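Local atomic coordinates of LS-24 (Lathyrus sativus, PDB entry 3LP9), a protein that probably binds hemin as a monomer or spermine as a dimer, and may act in the oxidative-stress response and in polyamine biosynthesis. Residues 17-22 against 26-31; 42-47 against 222-227; 75-78 against 83-86; 178-181 against 186-189; 192-197 against 215-220. One frame throughout, in Å; residues are numbered along the deposited sequence.

Contact 1: residues 17-22 against 26-31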
# COMPACT_ATOMS: atom_id res chain seq x y z
N GLU A 17 28.44 8.11 2.67
CA GLU A 17 27.13 8.67 2.32
C GLU A 17 25.98 7.82 2.90
O GLU A 17 26.10 6.60 3.02
CB GLU A 17 27.01 8.75 0.79
CG GLU A 17 28.04 9.70 0.19
CD GLU A 17 27.94 9.87 -1.29
OE1 GLU A 17 26.84 9.73 -1.87
OE2 GLU A 17 29.02 10.14 -1.87
N ALA A 18 24.87 8.51 3.24
CA ALA A 18 23.71 7.89 3.81
C ALA A 18 22.45 8.67 3.38
O ALA A 18 22.50 9.87 3.18
CB ALA A 18 23.84 7.84 5.29
N TYR A 19 21.32 7.96 3.18
CA TYR A 19 20.02 8.56 2.84
C TYR A 19 19.16 8.65 4.13
O TYR A 19 19.04 7.69 4.91
CB TYR A 19 19.32 7.69 1.77
CG TYR A 19 20.03 7.56 0.46
CD1 TYR A 19 19.70 8.41 -0.62
CD2 TYR A 19 21.05 6.62 0.26
CE1 TYR A 19 20.35 8.31 -1.88
CE2 TYR A 19 21.70 6.50 -0.98
CZ TYR A 19 21.34 7.36 -2.05
OH TYR A 19 22.00 7.36 -3.27
N PHE A 20 18.59 9.84 4.37
CA PHE A 20 17.78 10.08 5.57
C PHE A 20 16.41 10.35 5.02
O PHE A 20 16.27 11.14 4.07
CB PHE A 20 18.26 11.31 6.37
CG PHE A 20 19.60 11.15 7.06
CD1 PHE A 20 20.25 9.94 7.13
CD2 PHE A 20 20.17 12.24 7.71
CE1 PHE A 20 21.43 9.81 7.77
CE2 PHE A 20 21.33 12.12 8.37
CZ PHE A 20 21.98 10.87 8.37
N PHE A 21 15.40 9.69 5.57
CA PHE A 21 14.05 9.92 5.13
C PHE A 21 13.25 10.69 6.16
O PHE A 21 13.16 10.30 7.33
CB PHE A 21 13.38 8.59 4.71
CG PHE A 21 14.13 7.87 3.63
CD1 PHE A 21 14.01 8.27 2.31
CD2 PHE A 21 15.01 6.86 3.95
CE1 PHE A 21 14.76 7.66 1.30
CE2 PHE A 21 15.77 6.23 2.96
CZ PHE A 21 15.64 6.64 1.62
N ILE A 22 12.68 11.79 5.71
CA ILE A 22 11.96 12.73 6.58
C ILE A 22 10.65 13.05 5.92
O ILE A 22 10.65 13.41 4.74
CB ILE A 22 12.72 14.08 6.77
CG1 ILE A 22 14.22 13.85 6.94
CG2 ILE A 22 12.12 14.93 7.93
CD1 ILE A 22 15.00 15.07 6.96
N TYR A 26 13.53 12.99 1.21
CA TYR A 26 14.80 12.48 1.63
C TYR A 26 15.94 13.50 1.49
O TYR A 26 15.83 14.50 0.82
CB TYR A 26 15.12 11.21 0.88
CG TYR A 26 15.59 11.36 -0.54
CD1 TYR A 26 14.69 11.48 -1.61
CD2 TYR A 26 16.95 11.33 -0.81
CE1 TYR A 26 15.15 11.56 -2.91
CE2 TYR A 26 17.42 11.41 -2.11
CZ TYR A 26 16.54 11.51 -3.13
OH TYR A 26 17.08 11.57 -4.39
N VAL A 27 17.02 13.23 2.19
CA VAL A 27 18.25 14.00 2.12
C VAL A 27 19.35 12.93 1.87
O VAL A 27 19.34 11.86 2.47
CB VAL A 27 18.50 14.78 3.44
CG1 VAL A 27 19.73 15.63 3.35
CG2 VAL A 27 17.40 15.74 3.70
N LEU A 28 20.26 13.22 0.93
CA LEU A 28 21.51 12.47 0.78
C LEU A 28 22.66 13.27 1.47
O LEU A 28 22.98 14.35 1.09
CB LEU A 28 21.83 12.26 -0.73
CG LEU A 28 23.13 11.51 -0.98
CD1 LEU A 28 23.14 10.19 -0.24
CD2 LEU A 28 23.33 11.38 -2.45
N LEU A 29 23.22 12.70 2.52
CA LEU A 29 24.26 13.33 3.31
C LEU A 29 25.65 12.64 3.20
O LEU A 29 25.77 11.42 3.28
CB LEU A 29 23.77 13.40 4.79
CG LEU A 29 24.67 14.12 5.81
CD1 LEU A 29 24.45 15.63 5.73
CD2 LEU A 29 24.37 13.55 7.20
N ASP A 30 26.67 13.47 3.09
CA ASP A 30 28.05 13.04 3.25
C ASP A 30 28.24 13.31 4.70
O ASP A 30 28.55 14.38 5.07
CB ASP A 30 28.96 13.95 2.42
CG ASP A 30 30.43 13.82 2.78
OD1 ASP A 30 30.81 12.99 3.65
OD2 ASP A 30 31.21 14.60 2.17
N TYR A 31 28.02 12.32 5.54
CA TYR A 31 27.99 12.53 6.97
C TYR A 31 29.39 12.47 7.59
O TYR A 31 29.53 12.38 8.83
CB TYR A 31 27.08 11.49 7.62
CG TYR A 31 27.50 10.05 7.51
CD1 TYR A 31 27.33 9.35 6.33
CD2 TYR A 31 28.03 9.38 8.61
CE1 TYR A 31 27.69 7.97 6.22
CE2 TYR A 31 28.44 8.03 8.52
CZ TYR A 31 28.25 7.33 7.30
OH TYR A 31 28.60 5.99 7.17

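Contact 2: residues 42-47 against 222-227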
# COMPACT_ATOMS: atom_id res chain seq x y z
N TYR A 42 22.31 16.16 -1.72
CA TYR A 42 21.03 16.27 -2.43
C TYR A 42 19.94 16.42 -1.39
O TYR A 42 20.07 15.92 -0.32
CB TYR A 42 20.77 15.01 -3.25
CG TYR A 42 19.69 15.09 -4.30
CD1 TYR A 42 19.88 15.75 -5.53
CD2 TYR A 42 18.51 14.42 -4.10
CE1 TYR A 42 18.86 15.70 -6.54
CE2 TYR A 42 17.52 14.39 -5.07
CZ TYR A 42 17.69 15.03 -6.27
OH TYR A 42 16.60 14.88 -7.15
N GLY A 43 18.89 17.15 -1.70
CA GLY A 43 17.78 17.26 -0.78
C GLY A 43 17.72 18.56 -0.01
O GLY A 43 18.64 19.35 -0.07
N PRO A 44 16.65 18.76 0.80
CA PRO A 44 15.44 17.91 0.95
C PRO A 44 14.66 17.87 -0.35
O PRO A 44 14.51 18.89 -1.00
CB PRO A 44 14.64 18.60 2.04
CG PRO A 44 15.71 19.24 2.87
CD PRO A 44 16.67 19.83 1.82
N THR A 45 14.21 16.69 -0.76
CA THR A 45 13.37 16.62 -1.94
C THR A 45 12.49 15.38 -1.84
O THR A 45 12.91 14.36 -1.28
CB THR A 45 14.24 16.74 -3.23
OG1 THR A 45 13.60 16.13 -4.35
CG2 THR A 45 15.52 16.04 -3.03
N PRO A 46 11.26 15.46 -2.39
CA PRO A 46 10.32 14.31 -2.42
C PRO A 46 10.90 13.01 -2.94
O PRO A 46 11.64 12.97 -3.92
CB PRO A 46 9.19 14.78 -3.30
CG PRO A 46 9.21 16.29 -3.11
CD PRO A 46 10.67 16.66 -3.04
N VAL A 47 10.55 11.95 -2.24
CA VAL A 47 10.88 10.60 -2.65
C VAL A 47 10.34 10.34 -4.06
O VAL A 47 10.95 9.55 -4.82
CB VAL A 47 10.25 9.60 -1.65
CG1 VAL A 47 10.67 8.18 -1.98
CG2 VAL A 47 10.68 10.03 -0.20
N LYS A 222 21.44 22.07 9.83
CA LYS A 222 21.00 23.05 10.81
C LYS A 222 19.56 23.46 10.61
O LYS A 222 18.75 23.41 11.58
CB LYS A 222 21.90 24.29 10.82
CG LYS A 222 22.11 24.86 12.24
CD LYS A 222 23.03 23.94 13.01
CE LYS A 222 24.36 24.64 13.39
NZ LYS A 222 24.11 24.98 14.82
N ASP A 223 19.19 23.85 9.40
CA ASP A 223 17.80 24.25 9.26
C ASP A 223 17.07 23.34 8.31
O ASP A 223 16.16 23.78 7.62
CB ASP A 223 17.60 25.77 9.02
CG ASP A 223 18.75 26.44 8.25
OD1 ASP A 223 18.84 26.18 7.01
OD2 ASP A 223 19.54 27.24 8.86
N ILE A 224 17.46 22.06 8.32
CA ILE A 224 16.78 21.01 7.59
C ILE A 224 16.10 20.18 8.64
O ILE A 224 15.17 19.44 8.34
CB ILE A 224 17.80 20.13 6.78
CG1 ILE A 224 18.51 20.97 5.70
CG2 ILE A 224 17.16 18.89 6.25
CD1 ILE A 224 19.09 20.19 4.52
N VAL A 225 16.58 20.29 9.86
CA VAL A 225 16.06 19.51 10.97
C VAL A 225 15.66 20.41 12.14
O VAL A 225 16.50 21.08 12.69
CB VAL A 225 17.07 18.42 11.43
CG1 VAL A 225 16.45 17.64 12.55
CG2 VAL A 225 17.38 17.42 10.30
N PRO A 226 14.35 20.44 12.50
CA PRO A 226 13.23 19.76 11.81
C PRO A 226 12.80 20.37 10.45
O PRO A 226 13.12 21.52 10.15
CB PRO A 226 12.12 19.79 12.84
CG PRO A 226 12.40 20.99 13.61
CD PRO A 226 13.89 21.04 13.76
N LEU A 227 12.12 19.57 9.65
CA LEU A 227 11.69 19.98 8.32
C LEU A 227 10.29 20.57 8.39
O LEU A 227 10.00 21.78 8.32
CB LEU A 227 11.68 18.71 7.41
CG LEU A 227 11.77 18.90 5.89
CD1 LEU A 227 13.06 19.60 5.56
CD2 LEU A 227 11.66 17.58 5.17
OXT LEU A 227 9.37 19.76 8.51

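Contact 3: residues 75-78 against 83-86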
# COMPACT_ATOMS: atom_id res chain seq x y z
N ALA A 75 18.36 -2.08 -0.84
CA ALA A 75 17.81 -1.70 0.51
C ALA A 75 16.31 -2.02 0.55
O ALA A 75 15.61 -1.90 -0.43
CB ALA A 75 18.02 -0.25 0.82
N PHE A 76 15.85 -2.41 1.75
CA PHE A 76 14.45 -2.64 2.05
C PHE A 76 13.91 -1.33 2.60
O PHE A 76 14.55 -0.66 3.40
CB PHE A 76 14.28 -3.78 3.09
CG PHE A 76 14.04 -5.15 2.49
CD1 PHE A 76 12.83 -5.46 1.90
CD2 PHE A 76 15.05 -6.11 2.48
CE1 PHE A 76 12.60 -6.69 1.35
CE2 PHE A 76 14.84 -7.34 1.93
CZ PHE A 76 13.63 -7.65 1.36
N ILE A 77 12.75 -0.95 2.13
CA ILE A 77 12.05 0.25 2.61
C ILE A 77 10.70 -0.19 3.12
O ILE A 77 10.19 -1.24 2.73
CB ILE A 77 11.90 1.34 1.48
CG1 ILE A 77 11.14 0.82 0.25
CG2 ILE A 77 13.27 1.86 1.09
CD1 ILE A 77 10.98 1.81 -0.86
N PHE A 78 10.14 0.58 4.04
CA PHE A 78 8.84 0.21 4.67
C PHE A 78 8.00 1.49 4.72
O PHE A 78 8.55 2.59 4.75
CB PHE A 78 9.08 -0.33 6.09
CG PHE A 78 9.91 -1.59 6.16
CD1 PHE A 78 9.33 -2.78 6.42
CD2 PHE A 78 11.30 -1.55 6.00
CE1 PHE A 78 10.09 -4.00 6.49
CE2 PHE A 78 12.12 -2.74 6.12
CZ PHE A 78 11.47 -3.98 6.34
N CYS A 83 6.25 -3.17 2.58
CA CYS A 83 7.68 -3.01 2.39
C CYS A 83 8.09 -3.35 0.95
O CYS A 83 7.35 -3.99 0.18
CB CYS A 83 8.46 -3.86 3.37
SG CYS A 83 8.49 -5.53 2.98
N ALA A 84 9.26 -2.89 0.57
CA ALA A 84 9.76 -3.14 -0.81
C ALA A 84 11.28 -3.29 -0.80
O ALA A 84 11.97 -2.68 0.03
CB ALA A 84 9.28 -2.03 -1.77
N LEU A 85 11.80 -4.10 -1.71
CA LEU A 85 13.23 -4.17 -1.93
C LEU A 85 13.60 -3.35 -3.17
O LEU A 85 13.13 -3.65 -4.22
CB LEU A 85 13.66 -5.60 -2.12
CG LEU A 85 15.14 -5.80 -2.36
CD1 LEU A 85 15.87 -5.35 -1.07
CD2 LEU A 85 15.50 -7.19 -2.74
N ILE A 86 14.43 -2.33 -3.04
CA ILE A 86 14.77 -1.45 -4.15
C ILE A 86 16.28 -1.45 -4.52
O ILE A 86 17.13 -1.91 -3.76
CB ILE A 86 14.36 0.04 -3.87
CG1 ILE A 86 15.33 0.68 -2.85
CG2 ILE A 86 12.91 0.11 -3.43
CD1 ILE A 86 15.05 2.19 -2.57

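Contact 4: residues 178-181 against 186-189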
# COMPACT_ATOMS: atom_id res chain seq x y z
N PHE A 178 20.96 3.63 11.23
CA PHE A 178 21.77 3.09 10.12
C PHE A 178 23.19 2.79 10.63
O PHE A 178 23.71 3.53 11.40
CB PHE A 178 21.79 4.02 8.84
CG PHE A 178 22.79 5.17 8.91
CD1 PHE A 178 22.54 6.30 9.68
CD2 PHE A 178 24.00 5.10 8.21
CE1 PHE A 178 23.49 7.32 9.76
CE2 PHE A 178 24.95 6.13 8.28
CZ PHE A 178 24.71 7.22 9.04
N ALA A 179 23.77 1.69 10.15
CA ALA A 179 25.17 1.28 10.33
C ALA A 179 26.14 2.18 9.53
O ALA A 179 25.99 2.32 8.31
CB ALA A 179 25.31 -0.12 9.86
N SER A 180 27.15 2.73 10.21
CA SER A 180 28.17 3.53 9.63
C SER A 180 29.13 2.74 8.73
O SER A 180 29.23 1.50 8.78
CB SER A 180 28.97 4.15 10.78
OG SER A 180 29.72 5.28 10.37
N HIS A 181 29.84 3.50 7.89
CA HIS A 181 30.90 2.98 7.05
C HIS A 181 32.08 2.64 7.99
O HIS A 181 33.03 1.90 7.64
CB HIS A 181 31.31 4.04 6.05
CG HIS A 181 30.31 4.26 4.96
ND1 HIS A 181 30.33 3.55 3.77
CD2 HIS A 181 29.29 5.15 4.84
CE1 HIS A 181 29.34 3.97 2.98
NE2 HIS A 181 28.70 4.93 3.61
N VAL A 186 27.11 2.55 14.87
CA VAL A 186 25.70 2.63 14.48
C VAL A 186 25.17 3.94 14.98
O VAL A 186 25.61 4.42 16.01
CB VAL A 186 24.85 1.41 15.02
CG1 VAL A 186 23.46 1.45 14.42
CG2 VAL A 186 25.53 0.10 14.69
N TYR A 187 24.28 4.54 14.19
CA TYR A 187 23.65 5.77 14.53
C TYR A 187 22.19 5.49 14.79
O TYR A 187 21.54 4.80 14.02
CB TYR A 187 23.79 6.82 13.40
CG TYR A 187 25.15 7.40 13.22
CD1 TYR A 187 25.66 8.30 14.13
CD2 TYR A 187 25.95 7.04 12.12
CE1 TYR A 187 26.95 8.83 13.98
CE2 TYR A 187 27.20 7.56 11.93
CZ TYR A 187 27.71 8.44 12.87
OH TYR A 187 28.96 8.92 12.72
N PHE A 188 21.68 6.04 15.88
CA PHE A 188 20.25 5.92 16.30
C PHE A 188 19.74 7.32 16.41
O PHE A 188 20.42 8.19 16.98
CB PHE A 188 20.10 5.20 17.68
CG PHE A 188 20.48 3.74 17.65
CD1 PHE A 188 19.52 2.75 17.35
CD2 PHE A 188 21.81 3.35 17.85
CE1 PHE A 188 19.91 1.41 17.26
CE2 PHE A 188 22.17 2.03 17.78
CZ PHE A 188 21.20 1.05 17.49
N PHE A 189 18.56 7.56 15.86
CA PHE A 189 17.95 8.90 15.95
C PHE A 189 16.63 8.80 16.70
O PHE A 189 15.94 7.76 16.69
CB PHE A 189 17.68 9.50 14.55
CG PHE A 189 18.90 9.56 13.64
CD1 PHE A 189 19.99 10.41 13.93
CD2 PHE A 189 18.96 8.78 12.49
CE1 PHE A 189 21.10 10.46 13.08
CE2 PHE A 189 20.07 8.82 11.62
CZ PHE A 189 21.15 9.69 11.93
O HOH W 1 30.66 6.60 12.43

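Contact 5: residues 192-197 against 215-220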
# COMPACT_ATOMS: atom_id res chain seq x y z
N ASP A 192 15.18 15.25 18.03
CA ASP A 192 16.34 16.11 17.67
C ASP A 192 17.66 15.57 18.19
O ASP A 192 18.64 16.28 18.16
CB ASP A 192 16.15 17.54 18.20
CG ASP A 192 15.91 17.61 19.71
OD1 ASP A 192 15.26 16.71 20.31
OD2 ASP A 192 16.39 18.57 20.31
N HIS A 193 17.64 14.33 18.68
CA HIS A 193 18.77 13.64 19.30
C HIS A 193 19.27 12.45 18.53
O HIS A 193 18.52 11.82 17.77
CB HIS A 193 18.37 13.11 20.68
CG HIS A 193 18.07 14.21 21.67
ND1 HIS A 193 16.81 14.77 21.81
CD2 HIS A 193 18.88 14.87 22.54
CE1 HIS A 193 16.86 15.70 22.74
NE2 HIS A 193 18.11 15.79 23.19
N TYR A 194 20.54 12.13 18.74
CA TYR A 194 21.15 10.99 18.05
C TYR A 194 22.08 10.34 19.10
O TYR A 194 22.53 10.98 20.07
CB TYR A 194 21.94 11.45 16.78
CG TYR A 194 23.29 12.07 17.13
CD1 TYR A 194 23.37 13.42 17.48
CD2 TYR A 194 24.45 11.30 17.18
CE1 TYR A 194 24.60 13.98 17.92
CE2 TYR A 194 25.66 11.83 17.58
CZ TYR A 194 25.76 13.15 17.94
OH TYR A 194 26.96 13.68 18.36
N ALA A 195 22.40 9.08 18.88
CA ALA A 195 23.34 8.37 19.71
C ALA A 195 24.27 7.66 18.68
O ALA A 195 23.82 7.03 17.71
CB ALA A 195 22.62 7.41 20.59
N ARG A 196 25.56 7.89 18.81
CA ARG A 196 26.55 7.21 18.00
C ARG A 196 27.03 6.05 18.87
O ARG A 196 27.67 6.25 19.87
CB ARG A 196 27.71 8.13 17.66
CG ARG A 196 28.69 7.42 16.81
CD ARG A 196 30.03 7.91 17.15
NE ARG A 196 30.94 8.13 16.02
CZ ARG A 196 31.80 9.14 16.00
NH1 ARG A 196 31.77 10.01 17.01
NH2 ARG A 196 32.63 9.30 14.99
N VAL A 197 26.66 4.83 18.48
CA VAL A 197 26.98 3.64 19.32
C VAL A 197 28.06 2.77 18.70
O VAL A 197 28.16 2.67 17.49
CB VAL A 197 25.67 2.82 19.58
CG1 VAL A 197 25.93 1.65 20.40
CG2 VAL A 197 24.65 3.70 20.29
N VAL A 215 21.89 18.38 14.80
CA VAL A 215 22.40 19.59 14.12
C VAL A 215 23.67 20.18 14.75
O VAL A 215 24.31 21.03 14.14
CB VAL A 215 21.25 20.70 13.93
CG1 VAL A 215 20.04 20.07 13.21
CG2 VAL A 215 20.78 21.28 15.24
N ASP A 216 24.02 19.73 15.96
CA ASP A 216 25.25 20.11 16.65
C ASP A 216 26.36 19.30 16.04
O ASP A 216 27.47 19.79 15.84
CB ASP A 216 25.16 19.78 18.12
CG ASP A 216 24.35 20.81 18.89
OD1 ASP A 216 24.18 21.92 18.37
OD2 ASP A 216 23.85 20.51 20.01
N TYR A 217 26.02 18.05 15.74
CA TYR A 217 26.94 17.05 15.20
C TYR A 217 27.12 17.19 13.69
O TYR A 217 28.22 17.00 13.17
CB TYR A 217 26.44 15.63 15.56
CG TYR A 217 27.35 14.50 15.17
CD1 TYR A 217 28.61 14.35 15.73
CD2 TYR A 217 26.93 13.52 14.28
CE1 TYR A 217 29.41 13.28 15.37
CE2 TYR A 217 27.75 12.48 13.95
CZ TYR A 217 28.97 12.39 14.46
OH TYR A 217 29.78 11.32 14.06
N TRP A 218 26.04 17.52 12.99
CA TRP A 218 26.08 17.76 11.55
C TRP A 218 25.52 19.10 11.26
O TRP A 218 24.37 19.18 10.86
CB TRP A 218 25.27 16.69 10.80
CG TRP A 218 25.96 15.35 10.76
CD1 TRP A 218 27.26 15.09 10.43
CD2 TRP A 218 25.38 14.08 11.06
NE1 TRP A 218 27.53 13.75 10.53
CE2 TRP A 218 26.38 13.11 10.91
CE3 TRP A 218 24.09 13.67 11.47
CZ2 TRP A 218 26.13 11.74 11.10
CZ3 TRP A 218 23.85 12.31 11.68
CH2 TRP A 218 24.87 11.37 11.49
N PRO A 219 26.32 20.17 11.45
CA PRO A 219 25.86 21.53 11.20
C PRO A 219 25.22 21.78 9.81
O PRO A 219 24.38 22.68 9.68
CB PRO A 219 27.12 22.37 11.42
CG PRO A 219 27.86 21.63 12.44
CD PRO A 219 27.72 20.21 11.95
N SER A 220 25.62 21.03 8.80
CA SER A 220 24.99 21.06 7.45
C SER A 220 23.46 20.79 7.47
O SER A 220 22.75 21.11 6.50
CB SER A 220 25.68 20.02 6.60
OG SER A 220 25.35 18.70 7.05
O HOH W 2 19.19 18.39 16.39

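Contact 1: residues 17-22 against 26-31
The CD1 methyl of L28 sits squarely over the Y19 ring, 3.7 Å from its centroid and 10° off the normal, a CH-pi contact between two side chains that run side by side in the same direction. L28 swings CG away from its own N (chi1 179°), which also brings CD1 within 3.5 Å of A18 O. Y26 approaches the same tyrosine from the edge, its CD2 lying near the ring plane and 4.0 Å from Y19 CD1. Beyond it F21 slants across Y26, F21 CD1 against Y26 CB, while at the other end the carboxylate of E17 brushes L28 CD2 through OE1. The strands 17-22 and 25-30 form the hairpin at the middle of the first blade of a hemopexin beta-propeller. The opposite face is made by the apolar side chains of A18, F20, V27 and L29: L29 CD2 meets F20 CE2 at 3.6 Å, and A18 CB packs on Y31 CD1 at 3.9 Å. The F20 ring continues into an edge-to-face pair with F189. Between the faces, A18 pairs with L29 and F20 with V27, each through two N-H...O bonds; the straightest, L29 N to A18 O, measures 3.0 Å with an angle of 173° at the hydrogen. Past the last strand residue, the Y31 hydroxyl bonds to the backbone N of H181.

Contact 2: residues 42-47 against 222-227
P44 and I224 mark the nearest approach of the two backbones, with their CA atoms 7.4 Å apart, and no hydrogen bond spans the gap. Residues 42-47 turn corners at Y42 and P44 before passing into the short strand that ends at P46, the N-cap of helix 47-50. The peptide bond between G43 and P44 is cis, and G43 has a positive phi (103°) at which a side chain would jam against the carbonyl oxygen of Y42. Residues 222-227 have no regular structure and contain a second cis peptide, before P226, close to the C-terminal carboxylate of L227.

Three apolar side chains make the contact, all directed toward the facing segment. The P44 ring presents CD and CG to I224, whose two branches both touch it: CD1 lies 3.6 Å from P44 CD, and CG2 lies 3.7 Å from P44 CG. L227 comes to the same ring from a different position, its CD1 methyl 3.8 Å from P44 CG and 4.0 Å from P44 CB. A trans first torsion in L227 (chi1 -158°) brings this methyl to the proline ring.

P44 and I224 also both rest on V27, and L227 bonds through its backbone to G4, so the tail is laid on the beginning of the chain. The packing of the last residues against the first blade is consistent with closure of the ring in a four-bladed hemopexin propeller.

Contact 3: residues 75-78 against 83-86
I77 and I86 meet at about a right angle, with the CD1 of I77 set 3.6 Å from the CG2 of I86. In both residues CG1 lies between the backbone N and the carbonyl carbon (chi1 58° in I77), and in I77 this carries CG1 across the strand pair to A84 CB, 4.0 Å away. F59 of helix 58-62 touches I77 and A84 from outside the pair.

On the reverse face the CD1 methyl of L85 hangs over the centre of the F76 ring, 3.8 Å from its centroid, in a CH-pi contact. The CB of L85 adds to it near F76 CE1. Further along, F78 lays its ring beside C83: CB of C83 is 3.4 Å from F78 CD1, and the sulfur stands obliquely, 4.8 Å from the F78 ring centroid, in a Cys sulfur-aromatic contact. V107 touches both F76 and C83 on this face.

Strands 74-79 and 82-87 form the hairpin of the second propeller blade, and their twist leaves the two strand directions 153° apart. The pairs A75 with I86 and I77 with A84 each close with two backbone bonds, the shortest being I77 N to A84 O at 2.8 Å. A75 N to I86 O is the longest of the four, at 3.2 Å. Weaker CA-H...O contacts fill in between them, from F76 CA to A84 O and from C83 CA to I77 O. At the end nearest the calcium site, F78 packs against D65, a ligand of that ion, and bonds to it through the backbone.

Contact 4: residues 178-181 against 186-189
Aromatic contact dominates between F178 and Y187. Their rings lie side by side and nearly parallel, with planes at 24°, yet are slid so far apart (centroids 5.2 Å) that they barely overlap; the closest atoms are F178 CZ and Y187 CD2, at 3.3 Å. The F178 ring owes this place to its first torsion (chi1 82°), which puts CG between the backbone N and the carbonyl carbon. F189 comes to the edge of the same ring, its CZ near the ring plane and 4.0 Å from F178 CE1, and Y31 makes an edge-to-face pair with F178. With an alanine in place of F178, Y187 CD2 and F189 CZ would probably lose their aromatic neighbour, leaving a gap beside Y31.

The backbone bonds belong to the hairpin of strands 176-179 and 185-190, the first two strands of the fourth propeller blade. F178 N donates to Y187 O at 3.1 Å, and Y187 N returns to F178 O at 3.0 Å. One residue on, A179 and V186 form a non-hydrogen-bonded pair, and the side chain of A179 lies about 4 Å from the bound sodium ion.

Polar side-chain contact runs through one water molecule, 2.6 Å from S180 OG and 2.9 Å from Y187 OH. That tyrosine hydroxyl has a second partner in the hydroxyl of Y217.

Contact 5: residues 192-197 against 215-220
Y217 lays its ring over a face of Y194 in an offset stack, with centroids 4.6 Å apart and planes at 23°. The pair joins strand 193-198 of the fourth blade of the hemopexin propeller to helix 214-217, which follows that blade's outermost strand. The two side chains come in at about a right angle, and the overlap is displaced toward the inner end of Y217: Y194 CE1 lies 3.4 Å from Y217 CB, and Y194 OH lies 3.2 Å from Y217 CD1 without a hydrogen bond between the residues. A first torsion of -175° in Y217 sets the ring opposite the backbone N and carries it from the helix end across to the strand. On the same segment W218 takes Y217 CD2 over the centre of its indole.

R196 reaches the far end of the tyrosine. Its guanidinium turns one face to Y217 OH, with CZ 3.5 Å from that oxygen, while its NE forms a salt bridge with E185 OE1. The hydroxyl itself is hydrogen-bonded to Y187 OH. A leucine in place of Y217 would probably leave Y187 OH without this partner and the Y194 face without its stacked ring.

At the start of both segments a water molecule bridges the two backbones, donating to D192 O at 2.8 Å and accepting from V215 N at 3.1 Å.

How the contacts relate
Contacts 1, 3 and 4 are buried hairpins of three different blades, built alike from paired backbone bonds with apolar and aromatic side chains on the sheet faces. Contact 2 lies at the surface and has no hydrogen bond, only aliphatic packing; contact 5 is partly buried and mixes stacked tyrosines, a guanidinium and water. Contacts 1 and 2 both reach the first sheet, where Y26 N bonds T45 O, and contacts 4 and 5 both reach the fourth, where V197 N lies 2.7 Å from V186 O. Contact 1 also meets contacts 4 and 5, bringing the first and last blades together. Contact 3, in the second blade, touches none of the others.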